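Local coordinates for protein adenylation domain (Streptomyces sp., PDB 5N9W) that belongs to the ANL superfamily of AMP-binding enzymes, as an adenylation domain with a large N-terminal portion and a small C-terminal domain, at residues L278-F283 / H306-Y311; G301-H306 / F322-E327; A451-H456 / L465-T470. One frame throughout, in Å; residues are numbered along the deposited sequence.

Interaction 1 of 3, residues L278-F283 / H306-Y311. With ACT (acetate ion), chain C.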
loop_
_atom_site.group_PDB
_atom_site.type_symbol
_atom_site.label_atom_id
_atom_site.label_comp_id
_atom_site.label_asym_id
_atom_site.label_seq_id
_atom_site.Cartn_x
_atom_site.Cartn_y
_atom_site.Cartn_z
ATOM N N LEU A 278 0.695 21.711 3.017
ATOM C CA LEU A 278 0.090 20.393 2.785
ATOM C C LEU A 278 -1.265 20.500 2.092
ATOM O O LEU A 278 -2.167 21.145 2.595
ATOM C CB LEU A 278 -0.051 19.646 4.112
ATOM C CG LEU A 278 -0.074 18.123 4.013
ATOM C CD1 LEU A 278 1.260 17.624 3.462
ATOM C CD2 LEU A 278 -0.371 17.489 5.365
ATOM N N ARG A 279 -1.406 19.886 0.928
ATOM C CA ARG A 279 -2.651 20.016 0.172
ATOM C C ARG A 279 -3.544 18.767 0.308
ATOM O O ARG A 279 -4.736 18.875 0.590
ATOM C CB ARG A 279 -2.337 20.321 -1.301
ATOM C CG ARG A 279 -1.752 21.740 -1.519
ATOM C CD ARG A 279 -1.463 22.117 -2.990
ATOM N NE ARG A 279 -2.652 22.082 -3.830
ATOM C CZ ARG A 279 -2.825 21.216 -4.827
ATOM N NH1 ARG A 279 -1.878 20.323 -5.109
ATOM N NH2 ARG A 279 -3.942 21.228 -5.545
ATOM N N TYR A 280 -2.942 17.587 0.152
ATOM C CA TYR A 280 -3.640 16.312 0.267
ATOM C C TYR A 280 -2.941 15.375 1.230
ATOM O O TYR A 280 -1.731 15.165 1.113
ATOM C CB TYR A 280 -3.723 15.595 -1.075
ATOM C CG TYR A 280 -4.491 16.299 -2.149
ATOM C CD1 TYR A 280 -5.870 16.380 -2.095
ATOM C CD2 TYR A 280 -3.840 16.860 -3.242
ATOM C CE1 TYR A 280 -6.579 17.008 -3.080
ATOM C CE2 TYR A 280 -4.540 17.492 -4.225
ATOM C CZ TYR A 280 -5.914 17.563 -4.140
ATOM O OH TYR A 280 -6.641 18.176 -5.130
ATOM N N VAL A 281 -3.698 14.811 2.171
ATOM C CA VAL A 281 -3.289 13.576 2.826
ATOM C C VAL A 281 -4.140 12.471 2.218
ATOM O O VAL A 281 -5.358 12.588 2.157
ATOM C CB VAL A 281 -3.455 13.609 4.333
ATOM C CG1 VAL A 281 -2.691 12.469 4.945
ATOM C CG2 VAL A 281 -2.942 14.904 4.878
ATOM N N VAL A 282 -3.483 11.432 1.716
ATOM C CA VAL A 282 -4.166 10.316 1.068
ATOM C C VAL A 282 -3.936 9.032 1.870
ATOM O O VAL A 282 -2.828 8.772 2.332
ATOM C CB VAL A 282 -3.693 10.152 -0.385
ATOM C CG1 VAL A 282 -4.134 8.836 -0.956
ATOM C CG2 VAL A 282 -4.231 11.286 -1.230
ATOM N N PHE A 283 -4.995 8.254 2.064
ATOM C CA PHE A 283 -4.967 7.146 3.012
ATOM C C PHE A 283 -4.983 5.810 2.306
ATOM O O PHE A 283 -5.897 5.545 1.556
ATOM C CB PHE A 283 -6.151 7.244 3.966
ATOM C CG PHE A 283 -6.020 8.327 4.975
ATOM C CD1 PHE A 283 -5.127 8.208 6.013
ATOM C CD2 PHE A 283 -6.792 9.473 4.888
ATOM C CE1 PHE A 283 -5.004 9.207 6.964
ATOM C CE2 PHE A 283 -6.675 10.478 5.824
ATOM C CZ PHE A 283 -5.777 10.340 6.865
ATOM N N HIS A 306 -6.881 18.512 2.210
ATOM C CA HIS A 306 -7.966 17.576 1.949
ATOM C C HIS A 306 -7.549 16.230 2.492
ATOM O O HIS A 306 -6.413 15.812 2.290
ATOM C CB HIS A 306 -8.273 17.448 0.454
ATOM C CG HIS A 306 -9.063 18.578 -0.120
ATOM N ND1 HIS A 306 -9.302 19.752 0.562
ATOM C CD2 HIS A 306 -9.668 18.711 -1.324
ATOM C CE1 HIS A 306 -10.022 20.557 -0.196
ATOM N NE2 HIS A 306 -10.255 19.949 -1.346
ATOM N N LEU A 307 -8.464 15.574 3.200
ATOM C CA LEU A 307 -8.267 14.193 3.641
ATOM C C LEU A 307 -9.045 13.274 2.722
ATOM O O LEU A 307 -10.259 13.397 2.581
ATOM C CB LEU A 307 -8.700 14.001 5.089
ATOM C CG LEU A 307 -7.638 14.139 6.181
ATOM C CD1 LEU A 307 -6.557 15.118 5.825
ATOM C CD2 LEU A 307 -8.281 14.555 7.481
ATOM N N ILE A 308 -8.327 12.363 2.082
ATOM C CA ILE A 308 -8.911 11.497 1.078
ATOM C C ILE A 308 -8.607 10.037 1.367
ATOM O O ILE A 308 -7.436 9.619 1.483
ATOM C CB ILE A 308 -8.403 11.852 -0.332
ATOM C CG1 ILE A 308 -9.102 13.105 -0.826
ATOM C CG2 ILE A 308 -8.646 10.708 -1.301
ATOM C CD1 ILE A 308 -8.221 14.224 -0.846
ATOM N N ASN A 309 -9.682 9.270 1.484
ATOM C CA ASN A 309 -9.600 7.843 1.674
ATOM C C ASN A 309 -9.646 7.171 0.333
ATOM O O ASN A 309 -10.476 7.507 -0.508
ATOM C CB ASN A 309 -10.745 7.339 2.547
ATOM C CG ASN A 309 -10.498 5.946 3.082
ATOM O OD1 ASN A 309 -9.369 5.503 3.187
ATOM N ND2 ASN A 309 -11.555 5.257 3.426
ATOM N N MET A 310 -8.749 6.222 0.133
ATOM C CA MET A 310 -8.737 5.450 -1.079
ATOM C C MET A 310 -8.656 3.982 -0.701
ATOM O O MET A 310 -7.737 3.549 -0.016
ATOM C CB MET A 310 -7.571 5.859 -1.986
ATOM C CG MET A 310 -7.620 7.331 -2.451
ATOM S SD MET A 310 -6.583 7.656 -3.882
ATOM C CE MET A 310 -7.718 7.375 -5.231
ATOM N N TYR A 311 -9.660 3.224 -1.110
ATOM C CA TYR A 311 -9.605 1.801 -0.944
ATOM C C TYR A 311 -8.797 1.253 -2.094
ATOM O O TYR A 311 -8.996 1.643 -3.231
ATOM C CB TYR A 311 -11.014 1.205 -0.908
ATOM C CG TYR A 311 -11.057 -0.283 -1.088
ATOM C CD1 TYR A 311 -10.815 -1.137 -0.023
ATOM C CD2 TYR A 311 -11.328 -0.841 -2.328
ATOM C CE1 TYR A 311 -10.849 -2.506 -0.184
ATOM C CE2 TYR A 311 -11.367 -2.211 -2.493
ATOM C CZ TYR A 311 -11.124 -3.029 -1.417
ATOM O OH TYR A 311 -11.153 -4.383 -1.580
HETATM C C ACT C . -6.054 22.052 -1.970
HETATM O O ACT C . -6.213 22.081 -0.733
HETATM O OXT ACT C . -5.019 22.586 -2.430
HETATM C CH3 ACT C . -7.056 21.401 -2.868
#

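Interaction 2 of 3, residues G301-H306 / F322-E327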
loop_
_atom_site.group_PDB
_atom_site.type_symbol
_atom_site.label_atom_id
_atom_site.label_comp_id
_atom_site.label_asym_id
_atom_site.label_seq_id
_atom_site.Cartn_x
_atom_site.Cartn_y
_atom_site.Cartn_z
ATOM N N GLY A 301 -9.077 21.060 10.592
ATOM C CA GLY A 301 -10.282 20.994 9.787
ATOM C C GLY A 301 -10.100 20.089 8.579
ATOM O O GLY A 301 -9.067 19.436 8.438
ATOM N N LEU A 302 -11.096 20.056 7.698
ATOM C CA LEU A 302 -11.059 19.174 6.535
ATOM C C LEU A 302 -10.980 19.926 5.202
ATOM O O LEU A 302 -11.161 19.330 4.135
ATOM C CB LEU A 302 -12.285 18.264 6.528
ATOM C CG LEU A 302 -12.548 17.478 7.814
ATOM C CD1 LEU A 302 -13.821 16.694 7.703
ATOM C CD2 LEU A 302 -11.399 16.555 8.152
ATOM N N ASP A 303 -10.715 21.229 5.263
ATOM C CA ASP A 303 -10.616 22.027 4.050
ATOM C C ASP A 303 -9.186 22.121 3.566
ATOM O O ASP A 303 -8.940 22.136 2.369
ATOM C CB ASP A 303 -11.174 23.423 4.278
ATOM C CG ASP A 303 -12.572 23.587 3.727
ATOM O OD1 ASP A 303 -12.794 23.230 2.550
ATOM O OD2 ASP A 303 -13.448 24.068 4.477
ATOM N N ARG A 304 -8.242 22.183 4.498
ATOM C CA ARG A 304 -6.840 22.196 4.131
ATOM C C ARG A 304 -5.964 21.610 5.219
ATOM O O ARG A 304 -5.859 22.169 6.307
ATOM C CB ARG A 304 -6.376 23.609 3.814
ATOM C CG ARG A 304 -5.176 23.628 2.885
ATOM C CD ARG A 304 -4.291 24.836 3.125
ATOM N NE ARG A 304 -3.053 24.766 2.344
ATOM C CZ ARG A 304 -3.008 24.900 1.023
ATOM N NH1 ARG A 304 -4.130 25.103 0.353
ATOM N NH2 ARG A 304 -1.853 24.827 0.366
ATOM N N PRO A 305 -5.308 20.486 4.913
ATOM C CA PRO A 305 -5.365 19.751 3.645
ATOM C C PRO A 305 -6.662 18.988 3.427
ATOM O O PRO A 305 -7.464 18.870 4.343
ATOM C CB PRO A 305 -4.206 18.767 3.772
ATOM C CG PRO A 305 -4.048 18.577 5.236
ATOM C CD PRO A 305 -4.300 19.916 5.820
ATOM N N HIS A 306 -6.881 18.512 2.210
ATOM C CA HIS A 306 -7.966 17.576 1.949
ATOM C C HIS A 306 -7.549 16.230 2.492
ATOM O O HIS A 306 -6.413 15.812 2.290
ATOM C CB HIS A 306 -8.273 17.448 0.454
ATOM C CG HIS A 306 -9.063 18.578 -0.120
ATOM N ND1 HIS A 306 -9.302 19.752 0.562
ATOM C CD2 HIS A 306 -9.668 18.711 -1.324
ATOM C CE1 HIS A 306 -10.022 20.557 -0.196
ATOM N NE2 HIS A 306 -10.255 19.949 -1.346
ATOM N N PHE A 322 -12.254 6.430 -4.297
ATOM C CA PHE A 322 -11.905 7.779 -3.834
ATOM C C PHE A 322 -13.038 8.292 -2.952
ATOM O O PHE A 322 -14.210 8.314 -3.346
ATOM C CB PHE A 322 -11.671 8.712 -5.026
ATOM C CG PHE A 322 -11.438 10.183 -4.670
ATOM C CD1 PHE A 322 -12.505 11.039 -4.426
ATOM C CD2 PHE A 322 -10.151 10.717 -4.672
ATOM C CE1 PHE A 322 -12.297 12.385 -4.138
ATOM C CE2 PHE A 322 -9.931 12.065 -4.385
ATOM C CZ PHE A 322 -11.003 12.897 -4.122
ATOM N N HIS A 323 -12.685 8.674 -1.739
ATOM C CA HIS A 323 -13.618 9.391 -0.907
ATOM C C HIS A 323 -12.913 10.564 -0.257
ATOM O O HIS A 323 -11.902 10.385 0.422
ATOM C CB HIS A 323 -14.226 8.479 0.173
ATOM C CG HIS A 323 -15.209 9.175 1.064
ATOM N ND1 HIS A 323 -16.362 9.761 0.590
ATOM C CD2 HIS A 323 -15.208 9.381 2.404
ATOM C CE1 HIS A 323 -17.033 10.294 1.599
ATOM N NE2 HIS A 323 -16.351 10.080 2.708
ATOM N N ARG A 324 -13.449 11.761 -0.459
ATOM C CA ARG A 324 -12.975 12.937 0.266
ATOM C C ARG A 324 -13.745 13.074 1.574
ATOM O O ARG A 324 -14.974 13.143 1.585
ATOM C CB ARG A 324 -13.117 14.185 -0.592
ATOM C CG ARG A 324 -13.636 15.387 0.142
ATOM C CD ARG A 324 -12.649 16.504 0.197
ATOM N NE ARG A 324 -13.377 17.765 0.154
ATOM C CZ ARG A 324 -13.196 18.766 1.006
ATOM N NH1 ARG A 324 -12.288 18.678 1.967
ATOM N NH2 ARG A 324 -13.919 19.862 0.887
ATOM N N LEU A 325 -13.025 13.082 2.685
ATOM C CA LEU A 325 -13.677 13.042 3.986
ATOM C C LEU A 325 -14.360 14.386 4.347
ATOM O O LEU A 325 -13.859 15.467 4.022
ATOM C CB LEU A 325 -12.676 12.628 5.076
ATOM C CG LEU A 325 -12.292 11.139 5.197
ATOM C CD1 LEU A 325 -11.551 10.640 3.988
ATOM C CD2 LEU A 325 -11.461 10.849 6.436
ATOM N N THR A 326 -15.515 14.280 5.010
ATOM C CA THR A 326 -16.339 15.412 5.412
ATOM C C THR A 326 -16.714 15.316 6.902
ATOM O O THR A 326 -16.418 14.321 7.547
ATOM C CB THR A 326 -17.603 15.490 4.554
ATOM O OG1 THR A 326 -18.520 14.459 4.931
ATOM C CG2 THR A 326 -17.246 15.307 3.111
ATOM N N GLU A 327 -17.333 16.359 7.451
ATOM C CA GLU A 327 -17.744 16.350 8.854
ATOM C C GLU A 327 -18.695 15.182 9.131
ATOM O O GLU A 327 -18.694 14.607 10.221
ATOM C CB GLU A 327 -18.409 17.680 9.249
ATOM C CG GLU A 327 -17.438 18.774 9.741
ATOM C CD GLU A 327 -18.100 19.837 10.639
ATOM O OE1 GLU A 327 -19.321 20.075 10.499
ATOM O OE2 GLU A 327 -17.394 20.435 11.491
#

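Interaction 3 of 3, residues A451-H456 / L465-T470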
loop_
_atom_site.group_PDB
_atom_site.type_symbol
_atom_site.label_atom_id
_atom_site.label_comp_id
_atom_site.label_asym_id
_atom_site.label_seq_id
_atom_site.Cartn_x
_atom_site.Cartn_y
_atom_site.Cartn_z
ATOM N N ALA A 451 -4.992 -3.487 17.994
ATOM C CA ALA A 451 -5.331 -4.837 18.405
ATOM C C ALA A 451 -5.581 -5.728 17.203
ATOM O O ALA A 451 -6.179 -5.305 16.233
ATOM C CB ALA A 451 -6.556 -4.834 19.325
ATOM N N VAL A 452 -5.130 -6.976 17.281
ATOM C CA VAL A 452 -5.530 -7.971 16.299
ATOM C C VAL A 452 -6.040 -9.224 17.021
ATOM O O VAL A 452 -5.396 -9.738 17.923
ATOM C CB VAL A 452 -4.380 -8.317 15.352
ATOM C CG1 VAL A 452 -3.200 -8.856 16.122
ATOM C CG2 VAL A 452 -4.834 -9.303 14.294
ATOM N N VAL A 453 -7.223 -9.692 16.650
ATOM C CA VAL A 453 -7.754 -10.900 17.257
ATOM C C VAL A 453 -7.857 -11.980 16.195
ATOM O O VAL A 453 -8.077 -11.691 15.010
ATOM C CB VAL A 453 -9.126 -10.661 17.947
ATOM C CG1 VAL A 453 -9.152 -9.303 18.626
ATOM C CG2 VAL A 453 -10.255 -10.746 16.971
ATOM N N TRP A 454 -7.648 -13.225 16.616
ATOM C CA TRP A 454 -7.762 -14.351 15.698
ATOM C C TRP A 454 -8.142 -15.645 16.397
ATOM O O TRP A 454 -8.068 -15.744 17.618
ATOM C CB TRP A 454 -6.464 -14.554 14.945
ATOM C CG TRP A 454 -5.355 -15.131 15.752
ATOM C CD1 TRP A 454 -4.927 -16.417 15.733
ATOM C CD2 TRP A 454 -4.481 -14.432 16.667
ATOM N NE1 TRP A 454 -3.860 -16.572 16.582
ATOM C CE2 TRP A 454 -3.570 -15.376 17.172
ATOM C CE3 TRP A 454 -4.403 -13.118 17.119
ATOM C CZ2 TRP A 454 -2.581 -15.043 18.099
ATOM C CZ3 TRP A 454 -3.420 -12.786 18.040
ATOM C CH2 TRP A 454 -2.523 -13.741 18.521
ATOM N N VAL A 455 -8.547 -16.633 15.609
ATOM C CA VAL A 455 -8.791 -17.971 16.114
ATOM C C VAL A 455 -7.512 -18.762 16.149
ATOM O O VAL A 455 -6.932 -19.033 15.117
ATOM C CB VAL A 455 -9.783 -18.718 15.247
ATOM C CG1 VAL A 455 -10.156 -20.042 15.908
ATOM C CG2 VAL A 455 -10.990 -17.862 15.033
ATOM N N HIS A 456 -7.071 -19.151 17.328
ATOM C CA HIS A 456 -5.819 -19.871 17.444
ATOM C C HIS A 456 -6.048 -21.361 17.785
ATOM O O HIS A 456 -6.877 -21.677 18.635
ATOM C CB HIS A 456 -4.981 -19.170 18.497
ATOM C CG HIS A 456 -3.565 -19.620 18.550
ATOM N ND1 HIS A 456 -3.096 -20.433 19.552
ATOM C CD2 HIS A 456 -2.509 -19.358 17.743
ATOM C CE1 HIS A 456 -1.813 -20.667 19.359
ATOM N NE2 HIS A 456 -1.430 -20.022 18.273
ATOM N N LEU A 465 -10.445 -17.721 20.582
ATOM C CA LEU A 465 -10.059 -16.355 20.254
ATOM C C LEU A 465 -8.887 -15.868 21.084
ATOM O O LEU A 465 -8.909 -15.960 22.303
ATOM C CB LEU A 465 -11.235 -15.405 20.461
ATOM C CG LEU A 465 -12.282 -15.376 19.370
ATOM C CD1 LEU A 465 -13.242 -14.232 19.625
ATOM C CD2 LEU A 465 -11.579 -15.210 18.048
ATOM N N VAL A 466 -7.876 -15.332 20.417
ATOM C CA VAL A 466 -6.784 -14.659 21.117
ATOM C C VAL A 466 -6.669 -13.220 20.613
ATOM O O VAL A 466 -7.074 -12.911 19.498
ATOM C CB VAL A 466 -5.441 -15.392 20.926
ATOM C CG1 VAL A 466 -4.393 -14.888 21.919
ATOM C CG2 VAL A 466 -5.627 -16.871 21.105
ATOM N N CYS A 467 -6.133 -12.343 21.447
ATOM C CA CYS A 467 -5.928 -10.966 21.063
ATOM C C CYS A 467 -4.503 -10.541 21.369
ATOM O O CYS A 467 -3.987 -10.811 22.451
ATOM C CB CYS A 467 -6.920 -10.058 21.783
ATOM S SG CYS A 467 -6.614 -8.282 21.648
ATOM N N ALA A 468 -3.865 -9.892 20.394
ATOM C CA ALA A 468 -2.629 -9.158 20.652
ATOM C C ALA A 468 -2.912 -7.662 20.507
ATOM O O ALA A 468 -3.726 -7.242 19.674
ATOM C CB ALA A 468 -1.534 -9.607 19.723
ATOM N N TYR A 469 -2.266 -6.855 21.332
ATOM C CA TYR A 469 -2.568 -5.442 21.326
ATOM C C TYR A 469 -1.374 -4.587 21.725
ATOM O O TYR A 469 -0.454 -5.042 22.399
ATOM C CB TYR A 469 -3.747 -5.144 22.255
ATOM C CG TYR A 469 -3.400 -5.292 23.718
ATOM C CD1 TYR A 469 -3.345 -6.547 24.315
ATOM C CD2 TYR A 469 -3.123 -4.174 24.504
ATOM C CE1 TYR A 469 -3.021 -6.691 25.651
ATOM C CE2 TYR A 469 -2.797 -4.306 25.842
ATOM C CZ TYR A 469 -2.749 -5.574 26.415
ATOM O OH TYR A 469 -2.423 -5.729 27.748
ATOM N N THR A 470 -1.419 -3.331 21.310
ATOM C CA THR A 470 -0.379 -2.369 21.625
ATOM C C THR A 470 -0.923 -1.254 22.502
ATOM O O THR A 470 -2.016 -0.736 22.252
ATOM C CB THR A 470 0.198 -1.782 20.359
ATOM O OG1 THR A 470 -0.874 -1.308 19.536
ATOM C CG2 THR A 470 0.932 -2.849 19.603
#

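Interaction 1 of 3, residues L278-F283 / H306-Y311
Tyr280 meets Ile308 and His306 along the CD1-CE1 side of its ring, and both come at it obliquely. CD1 of Tyr280 lies 3.4 Å from CD1 of Ile308 and 3.7 Å from CB of His306. Its CG, anti to the carbonyl carbon (chi1 -63°), sets the side chain alongside that of His306. The two point the same way, but their rings form an oblique pair with planes 78° apart. On the opposite sheet face, Val281 CG2 touches Leu307 CD1 at 3.7 Å. CE2 of Phe283 reaches the same leucine, whose CG sits at the ring edge at 3.8 Å. The parallel backbones bond Val281 N to His306 O at 2.9 Å and Ile308 N to Val281 O at 3.0 Å. An acetate ion takes a weak bond from Arg279 NE and sets its methyl over a face of the His306 ring. Asp201 holds Arg279 by a salt bridge. Ser196 N bonds Tyr280 OH, and Phe195 packs edge-to-face on its ring.

The two strands and helix 290-300 form a beta-alpha-beta unit. The helix packs on the Leu307 face through Val293 and Trp296. Strand 253-256 flanks 280-283, and strand 321-324 flanks 306-309 antiparallel.

Interaction 2 of 3, residues G301-H306 / F322-E327
Arg324 lays its guanidinium flat on the imidazole of His306. The two centres are 3.9 Å apart and the planes differ by 16°. NH1 stands over the ring near its rim, on the face opposite the one the acetate methyl approaches. CD of Arg324 adds a CH-pi contact 4.3 Å from the His306 ring centroid. The side chain bends at chi2 and chi3 to reach this position, through unusual torsions.

The polar contacts gather at the edge of the same guanidinium. NH1 of Arg324 comes to 2.5 Å from O of Leu302, a weak bond whose short length makes it doubtful. NH2 of Arg324 faces OD1 of Asp303 at 3.9 Å, a long salt bridge. Within the loop, ND1 of His306 gives a weak bond to Asp303 O at 3.0 Å, which may bias the rotation of the ring.

The apolar contact belongs to Leu302. With CG anti to the carbonyl carbon (chi1 -52°), its CD1 presses on the backbone after Leu325. This CD1 comes to 3.3 Å from Thr326 C and 3.5 Å from Glu327 N. Leu302 also rests on Leu307 and on Ala297 of helix 290-300.

Segment 301-306 is the loop from that helix into strand 306-309, with a cis peptide before Pro305. The polar bonds of this surface contact are weak or long, so the flat stack on His306 is the clearest element of the arginine's placement, though those torsions call for caution. A cation lying on the ring would probably disfavour protonation of His306, while Asp303 may partly balance the arginine charge.

Interaction 3 of 3, residues A451-H456 / L465-T470
Trp454 turns one face of its indole to Val466. CB of Val466 stands 4.1 Å from the centroid of the six-membered ring, 11° off the normal, so this is a CH-pi contact. At the edge, in the ring plane, lies the backbone O of Val452. The torsion explains the pose: CG of Trp454 sits between its own backbone N and carbonyl carbon (chi1 73°), which swings the indole across to the partner strand. There its far corner, CZ3, meets Ala468 CB at 4.1 Å. Val466 also touches His456, its CG2 3.5 Å from CB of His456. Val452 completes this face, with CG1 4.0 Å from Ala468 CB.

The other face carries Ala451, Val453, Val455, Leu465, Cys467 and Tyr469. Val453 sets CG1 against CB of Cys467 at 3.9 Å. Val455 meets Leu465 through CG2 and CD2. Ala451 and Tyr469 touch through their CB atoms, and the tyrosine hydroxyl goes on to bond Pro480 O.

Four backbone bonds hold the antiparallel pairing, two each in the hydrogen-bonded pairs Val452 with Ala468 and Trp454 with Val466. The shortest are Val452 N to Ala468 O and Val466 N to Trp454 O, both 2.8 Å. The short strand axes make an angle of 152°, so the ladder is twisted.

These strands form a beta hairpin in the C-terminal domain. Helix 518-528 lies on the Trp454 face, where Ala522 meets Trp454, Val521 meets Ala468 and Phe525 meets Val466. Helix 435-443 packs on the other face through Leu435 and Val438. Strand 501-504 extends the sheet beyond 462-471, running parallel to it.

From the N terminus, interaction 1 opens at 278-283 and closes at 306-311, after the chain has passed through helix 290-300. Interaction 2 opens inside that loop, at 301-306, and closes later at 322-327. The two therefore cross along the chain and share His306. They also touch: Leu307 and Asn309 pair through their backbones with Leu325 and His323. Together they tie three neighbouring strands of one sheet to the loop after the helix. Interaction 3 follows in series and closes a short hairpin in the C-terminal domain. Its nearest atoms are about 17 Å from interaction 1 and about 20 Å from interaction 2.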